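Local coordinates for transcriptional regulator URE2 (Saccharomyces cerevisiae, PDB 1K0D), which represses nitrogen catabolite genes by binding GATA transcriptional activators and holding them in the cytoplasm, and acts as a glutathione-dependent peroxidase, at residues F123-S127 with G128-M132; Q135-H138 with F139-H143; D156-R159 with R160-V164; N223-V226 with D227-G230. All coordinates share one frame; numbering follows the deposited sequence.

Contact 1 of 4, residues F123-S127 with G128-M132; sequences FFQTS and GHAPM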
loop_
_atom_site.group_PDB
_atom_site.type_symbol
_atom_site.label_atom_id
_atom_site.label_comp_id
_atom_site.label_asym_id
_atom_site.label_seq_id
_atom_site.Cartn_x
_atom_site.Cartn_y
_atom_site.Cartn_z
ATOM N N PHE B 123 1.044 3.212 4.274
ATOM C CA PHE B 123 1.119 1.808 3.883
ATOM C C PHE B 123 0.393 0.947 4.922
ATOM O O PHE B 123 -0.258 -0.036 4.575
ATOM C CB PHE B 123 2.579 1.358 3.720
ATOM C CG PHE B 123 3.120 1.544 2.322
ATOM C CD1 PHE B 123 3.894 2.654 1.997
ATOM C CD2 PHE B 123 2.830 0.612 1.323
ATOM C CE1 PHE B 123 4.376 2.842 0.698
ATOM C CE2 PHE B 123 3.305 0.785 0.016
ATOM C CZ PHE B 123 4.083 1.909 -0.296
ATOM N N PHE B 124 0.489 1.323 6.193
ATOM C CA PHE B 124 -0.205 0.587 7.258
ATOM C C PHE B 124 -1.725 0.641 6.999
ATOM O O PHE B 124 -2.426 -0.372 7.084
ATOM C CB PHE B 124 0.121 1.214 8.619
ATOM C CG PHE B 124 -0.603 0.585 9.781
ATOM C CD1 PHE B 124 -0.556 -0.792 9.990
ATOM C CD2 PHE B 124 -1.284 1.377 10.697
ATOM C CE1 PHE B 124 -1.175 -1.371 11.101
ATOM C CE2 PHE B 124 -1.907 0.812 11.813
ATOM C CZ PHE B 124 -1.852 -0.567 12.016
ATOM N N GLN B 125 -2.225 1.822 6.652
ATOM C CA GLN B 125 -3.652 1.993 6.376
ATOM C C GLN B 125 -4.130 1.199 5.156
ATOM O O GLN B 125 -5.095 0.442 5.243
ATOM C CB GLN B 125 -3.981 3.481 6.172
ATOM C CG GLN B 125 -5.481 3.795 6.112
ATOM C CD GLN B 125 -6.112 3.480 4.762
ATOM O OE1 GLN B 125 -7.190 2.896 4.696
ATOM N NE2 GLN B 125 -5.448 3.879 3.685
ATOM N N THR B 126 -3.453 1.367 4.023
ATOM C CA THR B 126 -3.839 0.684 2.789
ATOM C C THR B 126 -3.635 -0.833 2.803
ATOM O O THR B 126 -4.396 -1.573 2.169
ATOM C CB THR B 126 -3.062 1.241 1.573
ATOM O OG1 THR B 126 -1.664 0.966 1.734
ATOM C CG2 THR B 126 -3.256 2.744 1.453
ATOM N N SER B 127 -2.618 -1.289 3.528
ATOM C CA SER B 127 -2.293 -2.709 3.585
ATOM C C SER B 127 -2.735 -3.481 4.826
ATOM O O SER B 127 -3.021 -4.675 4.732
ATOM C CB SER B 127 -0.784 -2.886 3.392
ATOM O OG SER B 127 -0.361 -2.216 2.204
ATOM N N GLY B 128 -2.794 -2.823 5.980
ATOM C CA GLY B 128 -3.190 -3.529 7.190
ATOM C C GLY B 128 -4.555 -3.190 7.762
ATOM O O GLY B 128 -5.147 -3.980 8.491
ATOM N N HIS B 129 -5.051 -2.011 7.418
ATOM C CA HIS B 129 -6.333 -1.500 7.889
ATOM C C HIS B 129 -7.481 -1.809 6.914
ATOM O O HIS B 129 -8.356 -2.629 7.211
ATOM C CB HIS B 129 -6.162 0.009 8.114
ATOM C CG HIS B 129 -7.423 0.752 8.419
ATOM N ND1 HIS B 129 -8.089 1.505 7.471
ATOM C CD2 HIS B 129 -8.086 0.946 9.585
ATOM C CE1 HIS B 129 -9.100 2.134 8.043
ATOM N NE2 HIS B 129 -9.121 1.813 9.326
ATOM N N ALA B 130 -7.458 -1.181 5.743
ATOM C CA ALA B 130 -8.508 -1.365 4.752
ATOM C C ALA B 130 -8.759 -2.811 4.327
ATOM O O ALA B 130 -9.906 -3.256 4.283
ATOM C CB ALA B 130 -8.217 -0.501 3.522
ATOM N N PRO B 131 -7.696 -3.566 4.000
ATOM C CA PRO B 131 -7.909 -4.958 3.583
ATOM C C PRO B 131 -8.636 -5.786 4.637
ATOM O O PRO B 131 -9.499 -6.599 4.308
ATOM C CB PRO B 131 -6.487 -5.467 3.329
ATOM C CG PRO B 131 -5.768 -4.221 2.886
ATOM C CD PRO B 131 -6.279 -3.189 3.861
ATOM N N MET B 132 -8.278 -5.577 5.899
ATOM C CA MET B 132 -8.881 -6.312 7.000
ATOM C C MET B 132 -10.343 -5.934 7.215
ATOM O O MET B 132 -11.181 -6.795 7.481
ATOM C CB MET B 132 -8.077 -6.084 8.284
ATOM C CG MET B 132 -6.651 -6.619 8.216
ATOM S SD MET B 132 -6.591 -8.412 7.913
ATOM C CE MET B 132 -6.179 -8.460 6.171
#
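The backbone bonds between Phe-124, Gln-125 and the turn Gly-128 to Ala-130 show that helix 112-142 departs here from a regular alpha-helix. Gly-128 N donates to Phe-124 O at 2.7 Å, an ordinary i to i+4 bond. Ala-130 N instead reaches five residues back, to Gln-125 O at 2.9 Å, in a nearly straight bond (172°) that marks a wider, pi-type turn. Between them His-129 N is shared weakly by the carbonyls of Phe-124 and Gln-125.

Pro-131, which has no N-H to give, follows directly. Its ring leans on the carbonyls of the preceding turn instead, with CD 3.0 Å from Thr-126 O and CG 3.3 Å from Ser-127 O, and the helix kinks at this point.

Among the side chains, that of His-129 slants across that of Gln-125. With CG anti to the backbone N (chi1 172°) the ring turns so that Gln-125 O lies in its plane, at its edge, and CB rests 3.1 Å from the same oxygen. The amide and ring planes are inclined by 66°. At its other end the ring is fixed by a hydrogen bond between NE2 and Tyr-162 OH, while Phe-219 packs against it edge-to-face.

Thr-126 OG1 and Ser-127 OG make a weak 3.5 Å hydrogen bond, and Ser-127 OG also bonds to Thr-126 OG1 of the second subunit. Phe-123 stacks on Phe-123 of that subunit. Ser-127 touches bound glutathione, so this pi-bulged, proline-kinked helix of the all-helical GST C-terminal domain lies at both the dimer interface and the glutathione site.

Contact 2 of 4, residues Q135-H138 with F139-H143; sequences QALH and FRYFH
His-138 O accepts the 2.7 Å hydrogen bond of Phe-142 N, and His-143 N also comes within 3.0 Å of the same oxygen. Phe-139, Arg-140 and Tyr-141 likewise bond i to i+4, Phe-139 N to Gln-135 O nearly straight at 173°.

His-138 is the centre of an aromatic cluster with Phe-139 and His-143. Its CG is anti to the backbone N (chi1 178°), which carries the imidazole forward along the helix. There its edge meets the face of Phe-139 in a T-shaped pair, with centroids 5.1 Å apart and planes at 82°, and CD2 sits above the middle of the phenyl ring. The other meeting is rim to rim: His-138 NE2 approaches CD2 of His-143 to 3.0 Å, with the two imidazoles steeply inclined. His-143 in turn lays a face over CE2 of Phe-139, and its ND1 is hydrogen-bonded to Gln-145 O, which probably helps to fix the rotation of the ring.

On another flank Leu-137 and Tyr-141 touch through CD2 and CE1 at 4.1 Å, while Leu-137 O lies at the edge of the tyrosine ring. Phe-142 turns its own edge to His-138 CA, and Tyr-141 CB lies over a face of its ring.

Phe-139 packs on Ala-150 and Val-151 of helix 148-176, and His-138 on Arg-153 of the second subunit. Leu-137 meets Val-225 and Ile-229 in the loop between helices 220-223 and 233-236, where Tyr-141 OH is hydrogen-bonded to Arg-228 O.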
loop_
_atom_site.group_PDB
_atom_site.type_symbol
_atom_site.label_atom_id
_atom_site.label_comp_id
_atom_site.label_asym_id
_atom_site.label_seq_id
_atom_site.Cartn_x
_atom_site.Cartn_y
_atom_site.Cartn_z
ATOM N N GLN B 135 -12.170 -7.775 4.684
ATOM C CA GLN B 135 -12.387 -9.194 4.910
ATOM C C GLN B 135 -13.468 -9.420 5.971
ATOM O O GLN B 135 -14.248 -10.364 5.866
ATOM C CB GLN B 135 -11.090 -9.891 5.335
ATOM C CG GLN B 135 -9.925 -9.733 4.352
ATOM C CD GLN B 135 -10.366 -9.720 2.898
ATOM O OE1 GLN B 135 -10.223 -8.710 2.213
ATOM N NE2 GLN B 135 -10.906 -10.829 2.424
ATOM N N ALA B 136 -13.514 -8.556 6.985
ATOM C CA ALA B 136 -14.513 -8.696 8.042
ATOM C C ALA B 136 -15.895 -8.459 7.457
ATOM O O ALA B 136 -16.832 -9.202 7.735
ATOM C CB ALA B 136 -14.246 -7.712 9.185
ATOM N N LEU B 137 -16.020 -7.418 6.644
ATOM C CA LEU B 137 -17.303 -7.119 6.019
ATOM C C LEU B 137 -17.723 -8.291 5.137
ATOM O O LEU B 137 -18.888 -8.684 5.131
ATOM C CB LEU B 137 -17.211 -5.839 5.181
ATOM C CG LEU B 137 -17.125 -4.511 5.944
ATOM C CD1 LEU B 137 -16.766 -3.388 4.982
ATOM C CD2 LEU B 137 -18.452 -4.226 6.637
ATOM N N HIS B 138 -16.770 -8.855 4.399
ATOM C CA HIS B 138 -17.079 -9.976 3.516
ATOM C C HIS B 138 -17.662 -11.192 4.241
ATOM O O HIS B 138 -18.730 -11.678 3.877
ATOM C CB HIS B 138 -15.843 -10.425 2.737
ATOM C CG HIS B 138 -16.102 -11.601 1.848
ATOM N ND1 HIS B 138 -16.807 -11.498 0.669
ATOM C CD2 HIS B 138 -15.839 -12.920 2.012
ATOM C CE1 HIS B 138 -16.970 -12.701 0.145
ATOM N NE2 HIS B 138 -16.393 -13.582 0.942
ATOM N N PHE B 139 -16.965 -11.692 5.257
ATOM C CA PHE B 139 -17.454 -12.867 5.971
ATOM C C PHE B 139 -18.680 -12.599 6.830
ATOM O O PHE B 139 -19.469 -13.500 7.097
ATOM C CB PHE B 139 -16.338 -13.482 6.820
ATOM C CG PHE B 139 -15.282 -14.168 6.004
ATOM C CD1 PHE B 139 -14.046 -13.563 5.782
ATOM C CD2 PHE B 139 -15.546 -15.400 5.407
ATOM C CE1 PHE B 139 -13.086 -14.178 4.970
ATOM C CE2 PHE B 139 -14.597 -16.019 4.600
ATOM C CZ PHE B 139 -13.364 -15.404 4.380
ATOM N N ARG B 140 -18.846 -11.357 7.257
ATOM C CA ARG B 140 -19.995 -11.012 8.068
ATOM C C ARG B 140 -21.242 -10.906 7.195
ATOM O O ARG B 140 -22.327 -11.309 7.613
ATOM C CB ARG B 140 -19.752 -9.680 8.789
ATOM C CG ARG B 140 -20.968 -9.135 9.537
ATOM C CD ARG B 140 -21.174 -9.833 10.872
ATOM N NE ARG B 140 -22.458 -9.491 11.483
ATOM C CZ ARG B 140 -23.635 -9.956 11.068
ATOM N NH1 ARG B 140 -24.752 -9.589 11.683
ATOM N NH2 ARG B 140 -23.699 -10.794 10.041
ATOM N N TYR B 141 -21.088 -10.403 5.972
ATOM C CA TYR B 141 -22.245 -10.206 5.101
ATOM C C TYR B 141 -22.337 -10.853 3.721
ATOM O O TYR B 141 -23.441 -11.130 3.253
ATOM C CB TYR B 141 -22.468 -8.710 4.876
ATOM C CG TYR B 141 -22.642 -7.887 6.131
ATOM C CD1 TYR B 141 -21.598 -7.100 6.622
ATOM C CD2 TYR B 141 -23.858 -7.875 6.815
ATOM C CE1 TYR B 141 -21.764 -6.313 7.765
ATOM C CE2 TYR B 141 -24.031 -7.096 7.957
ATOM C CZ TYR B 141 -22.980 -6.320 8.424
ATOM O OH TYR B 141 -23.142 -5.578 9.569
ATOM N N PHE B 142 -21.212 -11.086 3.056
ATOM C CA PHE B 142 -21.282 -11.585 1.689
ATOM C C PHE B 142 -20.717 -12.945 1.313
ATOM O O PHE B 142 -20.740 -13.306 0.135
ATOM C CB PHE B 142 -20.665 -10.536 0.754
ATOM C CG PHE B 142 -21.108 -9.128 1.040
ATOM C CD1 PHE B 142 -20.290 -8.261 1.761
ATOM C CD2 PHE B 142 -22.349 -8.670 0.601
ATOM C CE1 PHE B 142 -20.704 -6.947 2.044
ATOM C CE2 PHE B 142 -22.776 -7.357 0.878
ATOM C CZ PHE B 142 -21.950 -6.497 1.600
ATOM N N HIS B 143 -20.218 -13.713 2.273
ATOM C CA HIS B 143 -19.653 -15.002 1.912
ATOM C C HIS B 143 -20.729 -16.042 1.584
ATOM O O HIS B 143 -21.867 -15.948 2.053
ATOM C CB HIS B 143 -18.744 -15.510 3.025
ATOM C CG HIS B 143 -17.760 -16.541 2.570
ATOM N ND1 HIS B 143 -17.699 -17.806 3.116
ATOM C CD2 HIS B 143 -16.813 -16.501 1.603
ATOM C CE1 HIS B 143 -16.757 -18.501 2.504
ATOM N NE2 HIS B 143 -16.205 -17.732 1.581
#

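Contact 3 of 4, residues D156-R159 with R160-V164; sequences DEVR and RVYGV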
loop_
_atom_site.group_PDB
_atom_site.type_symbol
_atom_site.label_atom_id
_atom_site.label_comp_id
_atom_site.label_asym_id
_atom_site.label_seq_id
_atom_site.Cartn_x
_atom_site.Cartn_y
_atom_site.Cartn_z
ATOM N N ASP B 156 -11.301 -8.984 15.018
ATOM C CA ASP B 156 -10.283 -8.824 16.048
ATOM C C ASP B 156 -9.096 -8.042 15.491
ATOM O O ASP B 156 -8.545 -7.179 16.166
ATOM C CB ASP B 156 -9.778 -10.181 16.530
ATOM C CG ASP B 156 -10.755 -10.879 17.442
ATOM O OD1 ASP B 156 -10.466 -12.024 17.846
ATOM O OD2 ASP B 156 -11.806 -10.287 17.757
ATOM N N GLU B 157 -8.701 -8.356 14.261
ATOM C CA GLU B 157 -7.565 -7.676 13.644
ATOM C C GLU B 157 -7.845 -6.190 13.464
ATOM O O GLU B 157 -6.964 -5.357 13.693
ATOM C CB GLU B 157 -7.216 -8.320 12.297
ATOM C CG GLU B 157 -6.033 -7.674 11.573
ATOM C CD GLU B 157 -4.732 -7.704 12.376
ATOM O OE1 GLU B 157 -3.753 -7.062 11.936
ATOM O OE2 GLU B 157 -4.681 -8.366 13.438
ATOM N N VAL B 158 -9.068 -5.854 13.065
ATOM C CA VAL B 158 -9.425 -4.453 12.884
ATOM C C VAL B 158 -9.356 -3.696 14.215
ATOM O O VAL B 158 -8.878 -2.560 14.257
ATOM C CB VAL B 158 -10.831 -4.302 12.261
ATOM C CG1 VAL B 158 -11.211 -2.824 12.159
ATOM C CG2 VAL B 158 -10.836 -4.926 10.880
ATOM N N ARG B 159 -9.818 -4.318 15.300
ATOM C CA ARG B 159 -9.756 -3.668 16.615
ATOM C C ARG B 159 -8.299 -3.526 17.017
ATOM O O ARG B 159 -7.912 -2.566 17.680
ATOM C CB ARG B 159 -10.468 -4.488 17.696
ATOM C CG ARG B 159 -11.975 -4.423 17.664
ATOM C CD ARG B 159 -12.542 -5.171 18.863
ATOM N NE ARG B 159 -13.736 -5.926 18.502
ATOM C CZ ARG B 159 -14.948 -5.404 18.391
ATOM N NH1 ARG B 159 -15.149 -4.117 18.626
ATOM N NH2 ARG B 159 -15.957 -6.170 18.024
ATOM N N ARG B 160 -7.497 -4.509 16.628
ATOM C CA ARG B 160 -6.082 -4.482 16.942
ATOM C C ARG B 160 -5.409 -3.299 16.234
ATOM O O ARG B 160 -4.690 -2.525 16.863
ATOM C CB ARG B 160 -5.424 -5.796 16.511
ATOM C CG ARG B 160 -3.919 -5.819 16.717
ATOM C CD ARG B 160 -3.269 -6.938 15.935
ATOM N NE ARG B 160 -1.862 -6.642 15.713
ATOM C CZ ARG B 160 -1.369 -6.074 14.617
ATOM N NH1 ARG B 160 -2.158 -5.741 13.609
ATOM N NH2 ARG B 160 -0.073 -5.810 14.547
ATOM N N VAL B 161 -5.648 -3.145 14.933
ATOM C CA VAL B 161 -5.020 -2.047 14.209
ATOM C C VAL B 161 -5.521 -0.701 14.716
ATOM O O VAL B 161 -4.765 0.273 14.737
ATOM C CB VAL B 161 -5.216 -2.165 12.668
ATOM C CG1 VAL B 161 -4.543 -3.438 12.165
ATOM C CG2 VAL B 161 -6.682 -2.174 12.306
ATOM N N TYR B 162 -6.783 -0.637 15.139
ATOM C CA TYR B 162 -7.299 0.615 15.673
ATOM C C TYR B 162 -6.633 0.910 17.008
ATOM O O TYR B 162 -6.465 2.064 17.383
ATOM C CB TYR B 162 -8.825 0.578 15.818
ATOM C CG TYR B 162 -9.522 1.157 14.601
ATOM C CD1 TYR B 162 -9.991 0.336 13.581
ATOM C CD2 TYR B 162 -9.641 2.534 14.440
ATOM C CE1 TYR B 162 -10.557 0.868 12.427
ATOM C CE2 TYR B 162 -10.205 3.080 13.289
ATOM C CZ TYR B 162 -10.661 2.240 12.286
ATOM O OH TYR B 162 -11.218 2.774 11.143
ATOM N N GLY B 163 -6.230 -0.142 17.712
ATOM C CA GLY B 163 -5.550 0.045 18.980
ATOM C C GLY B 163 -4.179 0.657 18.738
ATOM O O GLY B 163 -3.690 1.440 19.551
ATOM N N VAL B 164 -3.549 0.296 17.618
ATOM C CA VAL B 164 -2.236 0.841 17.271
ATOM C C VAL B 164 -2.375 2.345 17.025
ATOM O O VAL B 164 -1.538 3.140 17.459
ATOM C CB VAL B 164 -1.661 0.172 15.996
ATOM C CG1 VAL B 164 -0.343 0.819 15.608
ATOM C CG2 VAL B 164 -1.461 -1.316 16.240
#
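Glu-157 and Arg-160 form a salt bridge one turn apart on helix 148-176, an i to i+3 pair on a long helix of the GST C-terminal domain. OE1 of Glu-157 stands 2.7 Å from NH1 of Arg-160. The two side chains run side by side in the same direction, with carboxylate and guanidinium planes only 12° apart. Behind the charged ends, Glu-157 OE2 rests against Arg-160 CD at 3.2 Å, so the carboxylate lies along the arginine stem as well as at its head.

Torsions bring the pair together. The arginine is extended from CG to NE, whereas the glutamate bends at chi2 (59°), turning its carboxylate forward along the helix toward its partner. Val-161 CG1 touches OE1 of Glu-157 at 3.7 Å, its side chain crossing the glutamate at about a right angle. Beyond the pair, the guanidinium of Arg-160 lies near Arg-70 of the second subunit, a glutathione-binding residue.

Further round the helix, Val-158 and Tyr-162 also lie side by side and point the same way. Regular backbone bonds hold both pairs in place, including Val-161 N to Glu-157 O at 2.9 Å. Arg-159 turns to a salt bridge with Glu-236, and Tyr-162 OH is hydrogen-bonded to Asn-223 OD1.

Val-158 CG1 touches the tyrosine ring at CD1, 3.7 Å away, and Val-158 O sits in the plane of that ring, at its edge, 3.2 Å from CD1.

Contact 4 of 4, residues N223-V226 with D227-G230; sequences NNVV and DRIG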
loop_
_atom_site.group_PDB
_atom_site.type_symbol
_atom_site.label_atom_id
_atom_site.label_comp_id
_atom_site.label_asym_id
_atom_site.label_seq_id
_atom_site.Cartn_x
_atom_site.Cartn_y
_atom_site.Cartn_z
ATOM N N ASN B 223 -13.044 4.952 8.991
ATOM C CA ASN B 223 -13.476 5.100 10.377
ATOM C C ASN B 223 -15.001 5.211 10.434
ATOM O O ASN B 223 -15.607 5.043 11.491
ATOM C CB ASN B 223 -12.849 6.348 11.014
ATOM C CG ASN B 223 -11.336 6.275 11.088
ATOM O OD1 ASN B 223 -10.767 5.226 11.382
ATOM N ND2 ASN B 223 -10.677 7.402 10.839
ATOM N N ASN B 224 -15.611 5.481 9.287
ATOM C CA ASN B 224 -17.061 5.637 9.196
ATOM C C ASN B 224 -17.779 4.336 8.833
ATOM O O ASN B 224 -19.000 4.239 8.947
ATOM C CB ASN B 224 -17.392 6.702 8.141
ATOM C CG ASN B 224 -16.698 8.033 8.408
ATOM O OD1 ASN B 224 -16.665 8.914 7.544
ATOM N ND2 ASN B 224 -16.145 8.187 9.606
ATOM N N VAL B 225 -17.014 3.338 8.406
ATOM C CA VAL B 225 -17.565 2.054 7.981
ATOM C C VAL B 225 -17.475 0.941 9.022
ATOM O O VAL B 225 -18.263 -0.008 8.998
ATOM C CB VAL B 225 -16.847 1.588 6.673
ATOM C CG1 VAL B 225 -17.151 0.130 6.364
ATOM C CG2 VAL B 225 -17.282 2.465 5.516
ATOM N N VAL B 226 -16.532 1.064 9.949
ATOM C CA VAL B 226 -16.321 0.026 10.945
ATOM C C VAL B 226 -17.492 -0.277 11.883
ATOM O O VAL B 226 -17.513 -1.324 12.541
ATOM C CB VAL B 226 -15.025 0.311 11.745
ATOM C CG1 VAL B 226 -13.838 0.300 10.782
ATOM C CG2 VAL B 226 -15.110 1.658 12.463
ATOM N N ASP B 227 -18.470 0.619 11.934
ATOM C CA ASP B 227 -19.651 0.405 12.764
ATOM C C ASP B 227 -20.381 -0.840 12.234
ATOM O O ASP B 227 -20.997 -1.592 12.995
ATOM C CB ASP B 227 -20.581 1.612 12.659
ATOM C CG ASP B 227 -21.009 1.880 11.227
ATOM O OD1 ASP B 227 -20.141 2.233 10.394
ATOM O OD2 ASP B 227 -22.211 1.721 10.923
ATOM N N ARG B 228 -20.299 -1.046 10.919
ATOM C CA ARG B 228 -20.945 -2.181 10.264
ATOM C C ARG B 228 -20.412 -3.537 10.720
ATOM O O ARG B 228 -21.025 -4.564 10.448
ATOM C CB ARG B 228 -20.798 -2.079 8.744
ATOM C CG ARG B 228 -21.467 -0.862 8.116
ATOM C CD ARG B 228 -21.054 -0.744 6.657
ATOM N NE ARG B 228 -21.430 0.537 6.062
ATOM C CZ ARG B 228 -20.958 0.983 4.902
ATOM N NH1 ARG B 228 -20.090 0.251 4.211
ATOM N NH2 ARG B 228 -21.351 2.158 4.430
ATOM N N ILE B 229 -19.269 -3.551 11.397
ATOM C CA ILE B 229 -18.724 -4.813 11.875
ATOM C C ILE B 229 -18.727 -4.856 13.402
ATOM O O ILE B 229 -17.959 -5.597 14.021
ATOM C CB ILE B 229 -17.296 -5.063 11.336
ATOM C CG1 ILE B 229 -16.368 -3.917 11.722
ATOM C CG2 ILE B 229 -17.337 -5.227 9.826
ATOM C CD1 ILE B 229 -14.941 -4.107 11.232
ATOM N N GLY B 230 -19.603 -4.050 14.000
ATOM C CA GLY B 230 -19.732 -4.028 15.445
ATOM C C GLY B 230 -18.724 -3.210 16.225
ATOM O O GLY B 230 -18.669 -3.317 17.445
#
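Val-225 lies beneath the guanidinium of Arg-228, three residues on, just before a short 3-10 turn. The arginine chain is extended from CG to NE and crosses the valine at a slant: Val-225 CG2 lies under one face of the guanidinium, toward the rim, while CG1 touches Arg-228 NH1 at 3.6 Å. The stem takes part too, with Arg-228 CG 3.4 Å from Val-225 O. That carbonyl also accepts the backbone N of Arg-228 at 3.0 Å, the donor standing above the carbonyl plane.

Ile-229 holds CG1 between its backbone N and carbonyl carbon (chi1 57°), which swings this branch back to 3.0 Å from Val-226 O. The same oxygen receives the N-H of Ile-229 at 3.1 Å, again well out of the carbonyl plane.

Asp-227 adopts the like torsion (58°), which turns its carboxylate back toward Asn-224 O. OD1 comes to 2.7 Å from that oxygen, and since both are acceptors the approach is probably unfavourable unless the carboxylate carries a proton. Gly-230, at a positive phi, closes the turn with its N bonded to Asp-227 O.

The turn joins helix 220-223 to helix 233-236. Helix 112-142 packs on it through Ile-133 against Val-226 and Leu-137 against Arg-228, while helix 148-176 brings Tyr-162 against Val-226 and Val-158 against Ile-229.

How the contacts relate
Following the chain, contact 1 and contact 2 lie in series on helix 112-142, first at its pi-bulged middle and then at its C-terminal end, and contact 3 comes next on helix 148-176. Contact 4 comes last, in the turn between helices 220-223 and 233-236. Each is local, so none encloses a long loop, and none nests in or crosses another. They meet through space: His-129 of contact 1 reaches Tyr-162 of contact 3, which also holds Asn-223 of contact 4, and Tyr-141 of contact 2 reaches Arg-228. The late turn thus ties two long helices together, while contacts 1 to 3 also touch the second subunit.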